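PDB 6C87: Rab GDP dissociation inhibitor alpha from Naegleria fowleri, which probably binds prenylated, GDP-bound Rab GTPases, slows their release of GDP and carries them between membrane and cytosol in vesicle transport. Local coordinates for residues A[56-60]-A[69-75]; A[170-174]-A[211-216]. All blocks are in the same frame, centred on the assembly; numbering follows the deposited sequence.

How the contacts relate
Contact 1 comes first along the chain and closes before contact 2 opens. It joins residues 56-60, on helix 56-64, to residues 69-75 in the loop that follows. Contact 2 joins residues 170-174, in the loop between helices 143-157 and 177-184, to residues 211-216 at the start of helix 212-229. The two centres are about 51 Å apart and the nearest atoms about 35 Å, on opposite sides of the chain's centre. They share no helix or strand. Contact 1 lies against the mixed sheet, and contact 2 belongs to a helical region. This is consistent with the GDI family fold, a larger sheet-containing domain and a smaller helical domain, with one contact in each.

Contact 1. Residues A[56-60]-A[69-75]; sequences LDQMF and KPPASLG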
ATOM      1  N   LEU A  56      39.371  25.855   4.417  1.00 37.23           N
ATOM      2  CA  LEU A  56      40.335  26.230   3.389  1.00 36.68           C
ATOM      3  C   LEU A  56      41.708  25.622   3.666  1.00 36.80           C
ATOM      4  O   LEU A  56      42.355  25.103   2.749  1.00 37.93           O
ATOM      5  CB  LEU A  56      40.408  27.752   3.273  1.00 30.72           C
ATOM      6  CG  LEU A  56      41.076  28.328   2.021  1.00 37.02           C
ATOM      7  CD1 LEU A  56      40.329  27.921   0.749  1.00 28.80           C
ATOM      8  CD2 LEU A  56      41.170  29.837   2.112  1.00 43.29           C
ATOM      9  N   ASP A  57      42.162  25.657   4.923  1.00 31.78           N
ATOM     10  CA  ASP A  57      43.431  25.013   5.262  1.00 33.03           C
ATOM     11  C   ASP A  57      43.390  23.531   4.909  1.00 37.59           C
ATOM     12  O   ASP A  57      44.369  22.973   4.397  1.00 46.39           O
ATOM     13  CB  ASP A  57      43.742  25.177   6.751  1.00 34.83           C
ATOM     14  CG  ASP A  57      44.061  26.617   7.150  1.00 39.49           C
ATOM     15  OD1 ASP A  57      43.826  26.954   8.332  1.00 41.25           O
ATOM     16  OD2 ASP A  57      44.501  27.419   6.299  1.00 39.55           O
ATOM     17  N   GLN A  58      42.260  22.875   5.189  1.00 36.93           N
ATOM     18  CA  GLN A  58      42.115  21.457   4.878  1.00 36.07           C
ATOM     19  C   GLN A  58      42.093  21.216   3.371  1.00 39.54           C
ATOM     20  O   GLN A  58      42.619  20.204   2.894  1.00 40.33           O
ATOM     21  CB  GLN A  58      40.855  20.897   5.547  1.00 38.69           C
ATOM     22  CG  GLN A  58      40.940  20.828   7.075  1.00 36.09           C
ATOM     23  CD  GLN A  58      39.611  20.501   7.749  1.00 45.22           C
ATOM     24  OE1 GLN A  58      38.534  20.885   7.275  1.00 39.67           O
ATOM     25  NE2 GLN A  58      39.687  19.785   8.867  1.00 45.23           N
ATOM     26  N   MET A  59      41.481  22.127   2.604  1.00 42.73           N
ATOM     27  CA  MET A  59      41.514  22.015   1.145  1.00 33.88           C
ATOM     28  C   MET A  59      42.942  22.109   0.625  1.00 36.82           C
ATOM     29  O   MET A  59      43.364  21.309  -0.217  1.00 43.57           O
ATOM     30  CB  MET A  59      40.652  23.102   0.513  1.00 31.62           C
ATOM     31  CG  MET A  59      39.176  22.933   0.757  1.00 36.37           C
ATOM     32  SD  MET A  59      38.454  21.594  -0.195  1.00 41.49           S
ATOM     33  CE  MET A  59      38.533  22.231  -1.856  1.00 39.48           C
ATOM     34  N   PHE A  60      43.702  23.094   1.115  1.00 30.56           N
ATOM     35  CA  PHE A  60      45.083  23.256   0.671  1.00 36.04           C
ATOM     36  C   PHE A  60      45.961  22.081   1.094  1.00 39.10           C
ATOM     37  O   PHE A  60      46.848  21.671   0.338  1.00 43.00           O
ATOM     38  CB  PHE A  60      45.655  24.577   1.183  1.00 36.07           C
ATOM     39  CG  PHE A  60      45.460  25.719   0.227  1.00 37.34           C
ATOM     40  CD1 PHE A  60      44.200  26.270   0.028  1.00 40.35           C
ATOM     41  CD2 PHE A  60      46.531  26.226  -0.495  1.00 37.45           C
ATOM     42  CE1 PHE A  60      44.017  27.316  -0.862  1.00 44.24           C
ATOM     43  CE2 PHE A  60      46.357  27.275  -1.390  1.00 37.14           C
ATOM     44  CZ  PHE A  60      45.098  27.821  -1.574  1.00 42.77           C
ATOM     45  N   LYS A  69      49.965  26.755   2.351  1.00 60.89           N
ATOM     46  CA  LYS A  69      49.074  27.608   3.113  1.00 55.97           C
ATOM     47  C   LYS A  69      48.269  28.510   2.180  1.00 49.16           C
ATOM     48  O   LYS A  69      48.794  28.990   1.172  1.00 43.44           O
ATOM     49  CB  LYS A  69      49.856  28.471   4.119  1.00 62.04           C
ATOM     50  CG  LYS A  69      50.678  27.675   5.138  1.00 67.34           C
ATOM     51  CD  LYS A  69      49.806  26.731   5.962  1.00 70.54           C
ATOM     52  CE  LYS A  69      48.671  27.474   6.664  1.00 71.48           C
ATOM     53  NZ  LYS A  69      47.791  26.550   7.434  1.00 72.40           N
ATOM     54  N   PRO A  70      46.995  28.737   2.475  1.00 47.97           N
ATOM     55  CA  PRO A  70      46.152  29.545   1.585  1.00 47.94           C
ATOM     56  C   PRO A  70      46.544  31.011   1.625  1.00 44.79           C
ATOM     57  O   PRO A  70      46.855  31.552   2.697  1.00 44.81           O
ATOM     58  CB  PRO A  70      44.736  29.337   2.150  1.00 48.99           C
ATOM     59  CG  PRO A  70      44.839  28.129   3.036  1.00 52.71           C
ATOM     60  CD  PRO A  70      46.225  28.122   3.567  1.00 52.06           C
ATOM     61  N   PRO A  71      46.523  31.693   0.481  1.00 45.18           N
ATOM     62  CA  PRO A  71      46.798  33.136   0.474  1.00 40.97           C
ATOM     63  C   PRO A  71      45.720  33.920   1.197  1.00 44.67           C
ATOM     64  O   PRO A  71      44.545  33.542   1.223  1.00 48.59           O
ATOM     65  CB  PRO A  71      46.831  33.488  -1.018  1.00 39.76           C
ATOM     66  CG  PRO A  71      46.022  32.414  -1.683  1.00 37.05           C
ATOM     67  CD  PRO A  71      46.236  31.169  -0.868  1.00 39.13           C
ATOM     68  N   ALA A  72      46.136  35.045   1.774  1.00 47.41           N
ATOM     69  CA  ALA A  72      45.223  35.853   2.572  1.00 41.36           C
ATOM     70  C   ALA A  72      44.044  36.362   1.748  1.00 41.95           C
ATOM     71  O   ALA A  72      42.949  36.553   2.283  1.00 45.20           O
ATOM     72  CB  ALA A  72      45.991  37.019   3.197  1.00 37.26           C
ATOM     73  N   SER A  73      44.235  36.545   0.441  1.00 36.85           N
ATOM     74  CA  SER A  73      43.177  37.067  -0.414  1.00 37.96           C
ATOM     75  C   SER A  73      41.948  36.160  -0.468  1.00 40.74           C
ATOM     76  O   SER A  73      40.871  36.613  -0.875  1.00 35.82           O
ATOM     77  CB  SER A  73      43.733  37.275  -1.823  1.00 34.62           C
ATOM     78  OG  SER A  73      44.145  36.040  -2.390  1.00 42.06           O
ATOM     79  N   LEU A  74      42.078  34.896  -0.066  1.00 38.64           N
ATOM     80  CA  LEU A  74      40.945  33.984  -0.066  1.00 32.42           C
ATOM     81  C   LEU A  74      40.067  34.119   1.166  1.00 37.09           C
ATOM     82  O   LEU A  74      38.960  33.572   1.168  1.00 41.42           O
ATOM     83  CB  LEU A  74      41.430  32.545  -0.199  1.00 31.39           C
ATOM     84  CG  LEU A  74      41.975  32.199  -1.578  1.00 38.33           C
ATOM     85  CD1 LEU A  74      42.588  30.812  -1.536  1.00 39.95           C
ATOM     86  CD2 LEU A  74      40.858  32.274  -2.629  1.00 30.60           C
ATOM     87  N   GLY A  75      40.531  34.809   2.206  1.00 36.12           N
ATOM     88  CA  GLY A  75      39.724  35.019   3.389  1.00 42.74           C
ATOM     89  C   GLY A  75      40.008  34.000   4.472  1.00 47.85           C
ATOM     90  O   GLY A  75      40.921  33.176   4.380  1.00 47.39           O
TER
HETATM   91  O   HOH W   1      46.778  24.604   5.461  1.00 53.01           O
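F60 lays one face of its ring on P70, and its atoms can be followed outward from the helix. CB comes first and lies near P70 CG. F60 CD1 is 3.6 Å from the same P70 CG. On the other flank, CD2 reaches the backbone carbon of K69. F60 CE1 meets L74 CD1 at 3.8 Å. The outermost atom, F60 CZ, is 3.6 Å from P71 CD. Over the ring centre, P70 CA stands 3.7 Å from the F60 ring centroid and 9° off the normal. This is a CH-pi contact, and it sets the proline over the flat of the ring.

L56, one turn earlier, works beside it. Its CG is anti to the backbone N (chi1 -164°). From there L56 CD2 reaches both P70 and L74, 3.6 Å from P70 CB and from L74 CB. A polar edge borders this apolar patch. D57 OD2 forms a long salt bridge of 3.6 Å with K69 NZ, and it also lies against P70 CD. K69 gets there by curling back through bends at chi2 and chi3. A water also links K69 NZ to D57 O, a second, indirect tie to the helix. No direct hydrogen bond joins the segments.

The loop thus folds back on the helix it has just left. L56 and L74 both touch I314 of strand 302-315. F60 and L74 touch E389 of strand 389-400. Helix 56-64 and its returning loop are in this way laid against the mixed sheet.

Contact 2. Residues A[170-174]-A[211-216]; sequences FDCSK and PALEVI
C172 and L213 meet through both backbone and side chain. The C172 CB bond points toward the helix start, and C172 CB lies 3.8 Å from A212 CB and 4.1 Å from L213 CB. SG sits anti to the carbonyl carbon. C172 SG then passes the A212 methyl and lies 4.1 Å from I216 CD1. A212 therefore flanks the cysteine near its base, and I216, one turn further along helix 212-229, meets its tip.

L213 leaves on a different course. L213 CB lies 3.2 Å from C172 O. Its CG is anti to the backbone N (chi1 -170°), and L213 CD2 then runs alongside S173, 4.1 Å from S173 CB. P211, at the N-cap position, brings P211 CB to 3.4 Å from C172 O. S173 O lies near that same ring carbon. The C172 carbonyl is thus bordered by P211 and L213.

One hydrogen bond crosses the contact. L213 N donates to C172 O at 2.8 Å, with an N-H...O angle of 150°. The nitrogen stands above the carbonyl plane, 46° out of it. Y155 of helix 143-157 and I180 of helix 177-184 also touch the C172 side chain, in what is probably the helical domain. Y159 OH bonds to C172 N.

The chemistry is that of a loop carbonyl meeting the first turn of a helix, where no earlier helical carbonyl is available. The helix dipole would probably strengthen this bond. The side-chain contacts are apolar. The L213 N to C172 O bond, with the backbone bond of A212 to D175 beside it, ties the loop to the start of helix 212-229.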
ATOM      1  N   PHE A 170      -4.042  10.867 -26.126  1.00 91.38           N
ATOM      2  CA  PHE A 170      -2.958  10.193 -25.430  1.00 90.73           C
ATOM      3  C   PHE A 170      -3.428   9.737 -24.055  1.00 91.98           C
ATOM      4  O   PHE A 170      -4.194  10.439 -23.388  1.00 96.74           O
ATOM      5  CB  PHE A 170      -1.745  11.113 -25.279  1.00 88.82           C
ATOM      6  CG  PHE A 170      -0.977  11.319 -26.550  1.00 93.06           C
ATOM      7  CD1 PHE A 170      -0.145  10.329 -27.042  1.00 90.96           C
ATOM      8  CD2 PHE A 170      -1.083  12.512 -27.251  1.00 93.87           C
ATOM      9  CE1 PHE A 170       0.564  10.521 -28.212  1.00 86.11           C
ATOM     10  CE2 PHE A 170      -0.373  12.712 -28.420  1.00 87.48           C
ATOM     11  CZ  PHE A 170       0.452  11.717 -28.900  1.00 84.28           C
ATOM     12  N   ASP A 171      -2.969   8.561 -23.638  1.00 87.37           N
ATOM     13  CA  ASP A 171      -3.191   8.045 -22.289  1.00 84.40           C
ATOM     14  C   ASP A 171      -1.824   8.014 -21.613  1.00 81.55           C
ATOM     15  O   ASP A 171      -1.074   7.044 -21.740  1.00 75.67           O
ATOM     16  CB  ASP A 171      -3.839   6.663 -22.303  1.00 85.82           C
ATOM     17  CG  ASP A 171      -4.091   6.116 -20.899  1.00 88.82           C
ATOM     18  OD1 ASP A 171      -4.683   5.020 -20.785  1.00 93.87           O
ATOM     19  OD2 ASP A 171      -3.728   6.790 -19.908  1.00 83.03           O
ATOM     20  N   CYS A 172      -1.511   9.079 -20.874  1.00 78.14           N
ATOM     21  CA  CYS A 172      -0.182   9.220 -20.297  1.00 77.10           C
ATOM     22  C   CYS A 172       0.096   8.206 -19.197  1.00 79.54           C
ATOM     23  O   CYS A 172       1.258   8.043 -18.808  1.00 81.99           O
ATOM     24  CB  CYS A 172      -0.003  10.645 -19.776  1.00 78.09           C
ATOM     25  SG  CYS A 172      -0.154  11.902 -21.076  1.00 75.97           S
ATOM     26  N   SER A 173      -0.931   7.523 -18.689  1.00 83.05           N
ATOM     27  CA  SER A 173      -0.700   6.409 -17.776  1.00 83.38           C
ATOM     28  C   SER A 173      -0.067   5.220 -18.489  1.00 84.70           C
ATOM     29  O   SER A 173       0.613   4.410 -17.851  1.00 90.50           O
ATOM     30  CB  SER A 173      -2.008   5.993 -17.109  1.00 79.99           C
ATOM     31  OG  SER A 173      -3.003   5.749 -18.083  1.00 82.76           O
ATOM     32  N   LYS A 174      -0.302   5.079 -19.792  1.00 82.89           N
ATOM     33  CA  LYS A 174       0.261   3.991 -20.583  1.00 84.57           C
ATOM     34  C   LYS A 174       1.257   4.446 -21.641  1.00 83.14           C
ATOM     35  O   LYS A 174       2.285   3.793 -21.830  1.00 77.31           O
ATOM     36  CB  LYS A 174      -0.868   3.198 -21.261  1.00 85.65           C
ATOM     37  N   PRO A 211       6.161   5.871 -18.306  1.00 76.03           N
ATOM     38  CA  PRO A 211       4.946   6.533 -18.800  1.00 73.81           C
ATOM     39  C   PRO A 211       5.022   8.042 -18.642  1.00 69.36           C
ATOM     40  O   PRO A 211       5.642   8.567 -17.713  1.00 70.62           O
ATOM     41  CB  PRO A 211       3.826   5.926 -17.939  1.00 72.98           C
ATOM     42  CG  PRO A 211       4.512   5.372 -16.731  1.00 72.73           C
ATOM     43  CD  PRO A 211       5.874   4.941 -17.199  1.00 74.76           C
ATOM     44  N   ALA A 212       4.386   8.737 -19.587  1.00 66.17           N
ATOM     45  CA  ALA A 212       4.388  10.197 -19.571  1.00 61.79           C
ATOM     46  C   ALA A 212       3.801  10.758 -18.282  1.00 69.15           C
ATOM     47  O   ALA A 212       4.192  11.848 -17.853  1.00 69.03           O
ATOM     48  CB  ALA A 212       3.621  10.728 -20.779  1.00 53.13           C
ATOM     49  N   LEU A 213       2.868  10.035 -17.652  1.00 75.61           N
ATOM     50  CA  LEU A 213       2.256  10.525 -16.418  1.00 74.85           C
ATOM     51  C   LEU A 213       3.281  10.657 -15.297  1.00 70.58           C
ATOM     52  O   LEU A 213       3.159  11.542 -14.444  1.00 68.00           O
ATOM     53  CB  LEU A 213       1.121   9.587 -15.996  1.00 76.98           C
ATOM     54  CG  LEU A 213       0.183  10.017 -14.865  1.00 80.12           C
ATOM     55  CD1 LEU A 213      -0.489  11.336 -15.202  1.00 81.72           C
ATOM     56  CD2 LEU A 213      -0.860   8.941 -14.576  1.00 81.88           C
ATOM     57  N   GLU A 214       4.288   9.785 -15.277  1.00 70.12           N
ATOM     58  CA  GLU A 214       5.374   9.931 -14.314  1.00 68.37           C
ATOM     59  C   GLU A 214       6.228  11.149 -14.629  1.00 60.79           C
ATOM     60  O   GLU A 214       6.680  11.854 -13.718  1.00 64.78           O
ATOM     61  CB  GLU A 214       6.220   8.665 -14.289  1.00 77.43           C
ATOM     62  CG  GLU A 214       6.484   8.148 -12.899  1.00 86.78           C
ATOM     63  CD  GLU A 214       7.424   6.973 -12.911  1.00 97.43           C
ATOM     64  OE1 GLU A 214       8.652   7.194 -12.978  1.00 99.80           O
ATOM     65  OE2 GLU A 214       6.929   5.828 -12.872  1.00104.89           O
ATOM     66  N   VAL A 215       6.478  11.392 -15.918  1.00 51.51           N
ATOM     67  CA  VAL A 215       7.223  12.574 -16.340  1.00 49.19           C
ATOM     68  C   VAL A 215       6.476  13.840 -15.950  1.00 50.06           C
ATOM     69  O   VAL A 215       7.073  14.804 -15.453  1.00 44.94           O
ATOM     70  CB  VAL A 215       7.481  12.520 -17.859  1.00 51.56           C
ATOM     71  CG1 VAL A 215       8.223  13.766 -18.327  1.00 42.58           C
ATOM     72  CG2 VAL A 215       8.248  11.247 -18.231  1.00 51.56           C
ATOM     73  N   ILE A 216       5.155  13.851 -16.162  1.00 53.19           N
ATOM     74  CA  ILE A 216       4.336  15.004 -15.797  1.00 47.49           C
ATOM     75  C   ILE A 216       4.387  15.235 -14.295  1.00 50.90           C
ATOM     76  O   ILE A 216       4.478  16.378 -13.832  1.00 49.98           O
ATOM     77  CB  ILE A 216       2.886  14.814 -16.283  1.00 51.71           C
ATOM     78  CG1 ILE A 216       2.810  14.807 -17.812  1.00 54.25           C
ATOM     79  CG2 ILE A 216       1.976  15.899 -15.706  1.00 48.57           C
ATOM     80  CD1 ILE A 216       1.412  14.481 -18.349  1.00 51.87           C
TER